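Local coordinates for protein Exo-1,5-alpha-L-arabinofuranobiosidase (Gibberella zeae, PDB 2YDT) that probably cleaves alpha-1,5-linked L-arabinofuranose chains from an exposed end as an exo-acting glycoside hydrolase, and here holds an iminosugar inhibitor beside an arabinofuranose, at residues 87-92 with 156-161; 165-170 with 183-188. All blocks are in the same frame, centred on the assembly; numbering follows the deposited sequence.

Interaction 1 of 2, residues 87-92 with 156-161; sequences QPQLYE and EPFLMT. With EDG (1,4-dideoxy-1,4-imino-L-arabinitol), chain B; AHR (alpha-L-arabinofuranose), chain C; SO4 (sulfate ion), chain H.
Q87 and E156 meet beside the bound sugars. The backbone N of E156 donates to OE1 of Q87 at 3.0 Å; the N-H···O angle of 138° and the donor's position 47° out of the carbonyl plane show a bent bond that uses the amide from above. The same amide donates through NE2 to O5 of the arabinofuranose (3.0 Å), so backbone and sugar together fix its rotation. Both side chains place CG anti to their own carbonyl carbon, which brings the two CG atoms to 3.6 Å; the bend at chi2 then turns the Q87 amide toward N of E156 and the arabinofuranose, and the E156 carboxylate toward the iminosugar. There OE1 of E156 accepts from O2' at 2.6 Å; S171 also bonds to OE1, and E46 holds the backbone N of Q87 and bonds to the arabinofuranose as well.

Q87 begins, and E156 lies near the start of, the innermost strands of consecutive four-stranded blades in a six-bladed beta-propeller. The strands run nearly parallel, at 8°, but their axes come no closer than 6.3 Å, wider than a backbone ladder permits, and water 1 spans part of the gap by donating to O of Q87 and O of P157. Nearby, CB of Q89 packs against O of P157.

Toward the far end, Y91 reaches across the seam. L159 CB lies over one face of its ring, 4.2 Å from the centroid, a CH-pi contact offset toward the rim. The phenol oxygen, OH, accepts from OG1 of T161 at 2.9 Å. A sulfate, probably from the crystallisation liquor, lies at the ring edge; its O1 accepts from N of T161 at 2.9 Å, while its separation from the Y91 hydroxyl is too short to be taken at face value. L106 and S108 of the next strand in the first blade back L159.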
loop_
_atom_site.group_PDB
_atom_site.type_symbol
_atom_site.label_atom_id
_atom_site.label_comp_id
_atom_site.label_asym_id
_atom_site.label_seq_id
_atom_site.Cartn_x
_atom_site.Cartn_y
_atom_site.Cartn_z
ATOM N N GLN A 87 -3.785 -8.217 1.090
ATOM C CA GLN A 87 -3.046 -7.117 0.448
ATOM C C GLN A 87 -3.686 -6.512 -0.794
ATOM O O GLN A 87 -3.019 -6.323 -1.805
ATOM C CB GLN A 87 -1.603 -7.580 0.189
ATOM C CG GLN A 87 -0.883 -7.991 1.494
ATOM C CD GLN A 87 -0.127 -9.301 1.449
ATOM O OE1 GLN A 87 0.217 -9.809 0.375
ATOM N NE2 GLN A 87 0.159 -9.859 2.622
ATOM N N PRO A 88 -4.969 -6.111 -0.675
ATOM C CA PRO A 88 -5.635 -5.415 -1.746
ATOM C C PRO A 88 -5.019 -4.050 -2.013
ATOM O O PRO A 88 -4.446 -3.426 -1.111
ATOM C CB PRO A 88 -7.076 -5.274 -1.235
ATOM C CG PRO A 88 -6.882 -5.141 0.253
ATOM C CD PRO A 88 -5.755 -6.118 0.556
ATOM N N GLN A 89 -5.107 -3.612 -3.263
ATOM C CA GLN A 89 -4.590 -2.271 -3.676
ATOM C C GLN A 89 -5.488 -1.758 -4.790
ATOM O O GLN A 89 -5.668 -2.412 -5.810
ATOM C CB GLN A 89 -3.114 -2.343 -4.081
ATOM C CG GLN A 89 -2.537 -1.017 -4.581
ATOM C CD GLN A 89 -2.374 -0.025 -3.462
ATOM O OE1 GLN A 89 -2.709 1.178 -3.639
ATOM N NE2 GLN A 89 -1.896 -0.462 -2.352
ATOM N N LEU A 90 -6.073 -0.581 -4.598
ATOM C CA LEU A 90 -6.921 0.044 -5.609
ATOM C C LEU A 90 -6.127 1.080 -6.384
ATOM O O LEU A 90 -5.277 1.807 -5.817
ATOM C CB LEU A 90 -8.128 0.733 -4.942
ATOM C CG LEU A 90 -9.126 -0.215 -4.255
ATOM C CD1 LEU A 90 -10.114 0.590 -3.385
ATOM C CD2 LEU A 90 -9.882 -1.001 -5.369
ATOM N N TYR A 91 -6.463 1.244 -7.662
ATOM C CA TYR A 91 -5.705 2.133 -8.551
ATOM C C TYR A 91 -6.614 2.518 -9.722
ATOM O O TYR A 91 -7.333 1.681 -10.263
ATOM C CB TYR A 91 -4.484 1.395 -9.099
ATOM C CG TYR A 91 -3.643 2.211 -10.043
ATOM C CD1 TYR A 91 -2.857 3.232 -9.549
ATOM C CD2 TYR A 91 -3.663 1.978 -11.411
ATOM C CE1 TYR A 91 -2.114 4.041 -10.373
ATOM C CE2 TYR A 91 -2.881 2.759 -12.258
ATOM C CZ TYR A 91 -2.125 3.787 -11.745
ATOM O OH TYR A 91 -1.366 4.614 -12.573
ATOM N N GLU A 92 -6.577 3.765 -10.134
ATOM C CA GLU A 92 -7.339 4.190 -11.313
ATOM C C GLU A 92 -6.396 4.410 -12.486
ATOM O O GLU A 92 -5.421 5.179 -12.377
ATOM C CB GLU A 92 -8.091 5.494 -10.997
ATOM C CG GLU A 92 -8.973 6.014 -12.145
ATOM C CD GLU A 92 -9.503 7.429 -11.891
ATOM O OE1 GLU A 92 -8.682 8.374 -11.713
ATOM O OE2 GLU A 92 -10.731 7.601 -11.894
ATOM N N GLU A 156 1.860 -8.191 -1.485
ATOM C CA GLU A 156 1.842 -6.715 -1.340
ATOM C C GLU A 156 1.999 -5.905 -2.626
ATOM O O GLU A 156 2.930 -5.066 -2.731
ATOM C CB GLU A 156 2.890 -6.261 -0.283
ATOM C CG GLU A 156 2.538 -6.790 1.132
ATOM C CD GLU A 156 3.711 -7.166 2.048
ATOM O OE1 GLU A 156 4.883 -7.124 1.638
ATOM O OE2 GLU A 156 3.401 -7.505 3.223
ATOM N N PRO A 157 1.086 -6.100 -3.590
ATOM C CA PRO A 157 1.171 -5.311 -4.831
ATOM C C PRO A 157 0.974 -3.815 -4.670
ATOM O O PRO A 157 0.132 -3.356 -3.886
ATOM C CB PRO A 157 0.060 -5.885 -5.712
ATOM C CG PRO A 157 -0.963 -6.401 -4.688
ATOM C CD PRO A 157 -0.111 -6.966 -3.565
ATOM N N PHE A 158 1.682 -3.052 -5.491
ATOM C CA PHE A 158 1.497 -1.607 -5.594
ATOM C C PHE A 158 1.602 -1.228 -7.086
ATOM O O PHE A 158 2.543 -1.623 -7.771
ATOM C CB PHE A 158 2.519 -0.806 -4.765
ATOM C CG PHE A 158 2.238 0.678 -4.749
ATOM C CD1 PHE A 158 1.377 1.212 -3.835
ATOM C CD2 PHE A 158 2.830 1.531 -5.689
ATOM C CE1 PHE A 158 1.073 2.537 -3.842
ATOM C CE2 PHE A 158 2.541 2.861 -5.717
ATOM C CZ PHE A 158 1.649 3.386 -4.800
ATOM N N LEU A 159 0.626 -0.468 -7.578
ATOM C CA LEU A 159 0.533 -0.119 -9.016
ATOM C C LEU A 159 0.846 1.340 -9.292
ATOM O O LEU A 159 0.392 2.228 -8.589
ATOM C CB LEU A 159 -0.888 -0.415 -9.539
ATOM C CG LEU A 159 -1.257 -1.895 -9.640
ATOM C CD1 LEU A 159 -2.819 -2.039 -9.659
ATOM C CD2 LEU A 159 -0.635 -2.560 -10.847
ATOM N N MET A 160 1.580 1.586 -10.380
ATOM C CA MET A 160 1.870 2.948 -10.819
ATOM C C MET A 160 2.213 2.957 -12.319
ATOM O O MET A 160 2.940 2.102 -12.809
ATOM C CB MET A 160 3.072 3.499 -10.040
ATOM C CG MET A 160 3.306 4.987 -10.271
ATOM S SD MET A 160 4.838 5.604 -9.505
ATOM C CE MET A 160 6.031 4.897 -10.606
ATOM N N THR A 161 1.711 3.957 -13.035
ATOM C CA THR A 161 2.036 4.146 -14.443
ATOM C C THR A 161 3.371 4.870 -14.591
ATOM O O THR A 161 3.688 5.764 -13.791
ATOM C CB THR A 161 0.916 4.899 -15.150
ATOM O OG1 THR A 161 -0.271 4.076 -15.207
ATOM C CG2 THR A 161 1.289 5.274 -16.615
HETATM O "O2'" EDG B . 6.964 -7.577 3.194
HETATM C "C2'" EDG B . 6.780 -8.432 4.358
HETATM C "C1'" EDG B . 6.029 -7.672 5.434
HETATM N "N4'" EDG B . 4.728 -8.345 5.544
HETATM C "C3'" EDG B . 5.961 -9.695 4.060
HETATM O "O3'" EDG B . 6.739 -10.912 4.035
HETATM C "C4'" EDG B . 4.936 -9.749 5.208
HETATM C "C5'" EDG B . 3.657 -10.481 4.905
HETATM O "O5'" EDG B . 2.974 -10.662 6.137
HETATM O O5 AHR C . -1.418 -8.767 4.966
HETATM C C5 AHR C . -1.483 -9.849 5.911
HETATM C C4 AHR C . -0.123 -10.181 6.474
HETATM O O4 AHR C . 0.779 -10.647 5.490
HETATM C C3 AHR C . -0.152 -11.358 7.467
HETATM O O3 AHR C . -0.585 -10.979 8.798
HETATM C C2 AHR C . 1.302 -11.762 7.496
HETATM O O2 AHR C . 1.551 -13.140 7.811
HETATM C C1 AHR C . 1.769 -11.430 6.104
HETATM S S SO4 H . -0.257 7.296 -11.203
HETATM O O1 SO4 H . 0.355 6.135 -11.783
HETATM O O2 SO4 H . -0.284 7.151 -9.717
HETATM O O3 SO4 H . 0.472 8.489 -11.609
HETATM O O4 SO4 H . -1.618 7.476 -11.681
HETATM O O HOH W 1 -0.917 -4.386 -1.547
#

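Interaction 2 of 2, residues 165-170 with 183-188; sequences KLILYY and LVHQTT
Y170 turns its CG between the backbone N and the carbonyl carbon (chi1 59°), which swings the ring across to V184 and Q186 on the partner strand. V184 CG2 takes the same kind of position on its own residue and comes over one face of the ring, 3.5 Å from the centroid and 17° off the normal: a close CH-pi contact. Q186, extended beyond CG, brings OE1 to the ring edge, where the Y170 hydroxyl donates to it at 2.6 Å. That hydroxyl is also bonded to R174 and thus has a second partner, and the other end of the Q186 amide, NE2, is held by O of S195.

The backbones form a regular antiparallel hairpin, the second and third strands of a propeller blade. L166 with T188, L168 with Q186 and Y170 with V184 are the hydrogen-bonded pairs; N of L168, for example, donates to O of Q186 at 2.9 Å. The strand directions differ by 155°, so the ladder is twisted, as blade sheets are.

On the opposite face, the non-hydrogen-bonded pairs I167-T187 and Y169-H185 set side chains side by side. I167 CG2 packs 3.7 Å from CD2 of H185 and also lies over a face of the Y169 ring. D200 of the outermost strand holds ND1 of H185, and O of P253 bonds to the Y169 hydroxyl. At the partly exposed end, water 2 joins NZ of K165 (3.1 Å) to OG1 of T187 (2.7 Å), while Q254 takes a further bond from that amine.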
loop_
_atom_site.group_PDB
_atom_site.type_symbol
_atom_site.label_atom_id
_atom_site.label_comp_id
_atom_site.label_asym_id
_atom_site.label_seq_id
_atom_site.Cartn_x
_atom_site.Cartn_y
_atom_site.Cartn_z
ATOM N N LYS A 165 4.040 2.285 -19.777
ATOM C CA LYS A 165 3.938 1.030 -19.023
ATOM C C LYS A 165 3.153 1.192 -17.734
ATOM O O LYS A 165 3.178 2.250 -17.104
ATOM C CB LYS A 165 5.305 0.483 -18.646
ATOM C CG LYS A 165 6.216 0.142 -19.807
ATOM C CD LYS A 165 7.561 -0.265 -19.325
ATOM C CE LYS A 165 8.569 -0.280 -20.451
ATOM N NZ LYS A 165 9.898 -0.768 -20.037
ATOM N N LEU A 166 2.510 0.119 -17.329
ATOM C CA LEU A 166 1.971 0.014 -15.954
ATOM C C LEU A 166 2.940 -0.894 -15.172
ATOM O O LEU A 166 3.283 -1.991 -15.608
ATOM C CB LEU A 166 0.560 -0.558 -15.955
ATOM C CG LEU A 166 -0.101 -0.836 -14.597
ATOM C CD1 LEU A 166 -0.396 0.476 -13.865
ATOM C CD2 LEU A 166 -1.374 -1.702 -14.763
ATOM N N ILE A 167 3.402 -0.406 -14.025
ATOM C CA ILE A 167 4.340 -1.149 -13.176
ATOM C C ILE A 167 3.614 -1.679 -11.944
ATOM O O ILE A 167 2.859 -0.949 -11.306
ATOM C CB ILE A 167 5.531 -0.264 -12.705
ATOM C CG1 ILE A 167 6.151 0.486 -13.894
ATOM C CG2 ILE A 167 6.580 -1.106 -11.966
ATOM C CD1 ILE A 167 7.192 1.465 -13.514
ATOM N N LEU A 168 3.853 -2.944 -11.626
ATOM C CA LEU A 168 3.337 -3.578 -10.422
ATOM C C LEU A 168 4.529 -4.005 -9.607
ATOM O O LEU A 168 5.279 -4.900 -9.986
ATOM C CB LEU A 168 2.401 -4.743 -10.752
ATOM C CG LEU A 168 1.522 -5.236 -9.611
ATOM C CD1 LEU A 168 0.298 -6.000 -10.134
ATOM C CD2 LEU A 168 2.333 -6.116 -8.653
ATOM N N TYR A 169 4.693 -3.319 -8.468
ATOM C CA TYR A 169 5.758 -3.551 -7.494
ATOM C C TYR A 169 5.257 -4.478 -6.422
ATOM O O TYR A 169 4.108 -4.378 -5.991
ATOM C CB TYR A 169 6.127 -2.238 -6.810
ATOM C CG TYR A 169 6.653 -1.144 -7.708
ATOM C CD1 TYR A 169 8.023 -1.008 -7.952
ATOM C CD2 TYR A 169 5.814 -0.197 -8.233
ATOM C CE1 TYR A 169 8.516 0.012 -8.762
ATOM C CE2 TYR A 169 6.301 0.809 -9.056
ATOM C CZ TYR A 169 7.640 0.912 -9.290
ATOM O OH TYR A 169 8.100 1.951 -10.090
ATOM N N TYR A 170 6.099 -5.423 -5.981
ATOM C CA TYR A 170 5.713 -6.297 -4.906
ATOM C C TYR A 170 6.907 -6.873 -4.131
ATOM O O TYR A 170 8.069 -6.536 -4.438
ATOM C CB TYR A 170 4.793 -7.399 -5.456
ATOM C CG TYR A 170 5.367 -8.293 -6.551
ATOM C CD1 TYR A 170 5.861 -9.564 -6.259
ATOM C CD2 TYR A 170 5.344 -7.897 -7.889
ATOM C CE1 TYR A 170 6.288 -10.422 -7.242
ATOM C CE2 TYR A 170 5.807 -8.756 -8.895
ATOM C CZ TYR A 170 6.283 -10.013 -8.555
ATOM O OH TYR A 170 6.735 -10.897 -9.545
ATOM N N LEU A 183 12.580 -7.172 -3.117
ATOM C CA LEU A 183 11.553 -6.316 -3.705
ATOM C C LEU A 183 11.764 -6.298 -5.209
ATOM O O LEU A 183 12.900 -6.166 -5.683
ATOM C CB LEU A 183 11.633 -4.890 -3.135
ATOM C CG LEU A 183 11.232 -4.819 -1.679
ATOM C CD1 LEU A 183 11.547 -3.463 -1.082
ATOM C CD2 LEU A 183 9.709 -5.113 -1.544
ATOM N N VAL A 184 10.673 -6.477 -5.950
ATOM C CA VAL A 184 10.708 -6.669 -7.398
ATOM C C VAL A 184 9.530 -6.020 -8.063
ATOM O O VAL A 184 8.582 -5.605 -7.395
ATOM C CB VAL A 184 10.688 -8.164 -7.790
ATOM C CG1 VAL A 184 11.772 -8.987 -7.093
ATOM C CG2 VAL A 184 9.327 -8.815 -7.495
ATOM N N HIS A 185 9.567 -5.933 -9.400
ATOM C CA HIS A 185 8.404 -5.473 -10.168
ATOM C C HIS A 185 8.274 -6.231 -11.470
ATOM O O HIS A 185 9.223 -6.872 -11.947
ATOM C CB HIS A 185 8.411 -3.969 -10.424
ATOM C CG HIS A 185 9.359 -3.511 -11.490
ATOM N ND1 HIS A 185 10.589 -2.944 -11.212
ATOM C CD2 HIS A 185 9.227 -3.478 -12.841
ATOM C CE1 HIS A 185 11.185 -2.618 -12.353
ATOM N NE2 HIS A 185 10.389 -2.953 -13.360
ATOM N N GLN A 186 7.069 -6.149 -12.039
ATOM C CA GLN A 186 6.837 -6.534 -13.415
ATOM C C GLN A 186 6.065 -5.411 -14.083
ATOM O O GLN A 186 5.364 -4.639 -13.418
ATOM C CB GLN A 186 6.070 -7.857 -13.509
ATOM C CG GLN A 186 6.888 -9.070 -13.036
ATOM C CD GLN A 186 6.092 -10.345 -13.006
ATOM O OE1 GLN A 186 5.685 -10.828 -11.951
ATOM N NE2 GLN A 186 5.841 -10.905 -14.194
ATOM N N THR A 187 6.178 -5.323 -15.414
ATOM C CA THR A 187 5.448 -4.309 -16.151
ATOM C C THR A 187 4.482 -4.924 -17.180
ATOM O O THR A 187 4.610 -6.090 -17.560
ATOM C CB THR A 187 6.414 -3.337 -16.903
ATOM O OG1 THR A 187 7.085 -4.020 -17.995
ATOM C CG2 THR A 187 7.438 -2.708 -15.970
ATOM N N THR A 188 3.526 -4.114 -17.612
ATOM C CA THR A 188 2.596 -4.536 -18.652
ATOM C C THR A 188 2.207 -3.348 -19.539
ATOM O O THR A 188 2.195 -2.196 -19.085
ATOM C CB THR A 188 1.346 -5.183 -18.067
ATOM O OG1 THR A 188 0.559 -5.753 -19.119
ATOM C CG2 THR A 188 0.500 -4.186 -17.285
HETATM O O HOH W 2 9.455 -3.658 -19.141
#

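Interaction 1 closes along the chain before interaction 2 opens, and their centres lie 10 Å apart. Strand 154-162, the inner strand of its blade, belongs to interaction 1 and pairs directly with strand 165-172 of interaction 2: F158 N to Y169 O and M160 O to I167 N, each 2.8 Å apart, are probable hydrogen bonds. Interaction 1 is thus a seam between two blades, one end of which, at Q87 and E156, meets the bound sugars, and interaction 2 is the pairing within one blade, farther out. Strand 165-172 links the inner strand carrying E156 to the pairing of interaction 2, while interaction 1 sets that strand against the neighbouring blade.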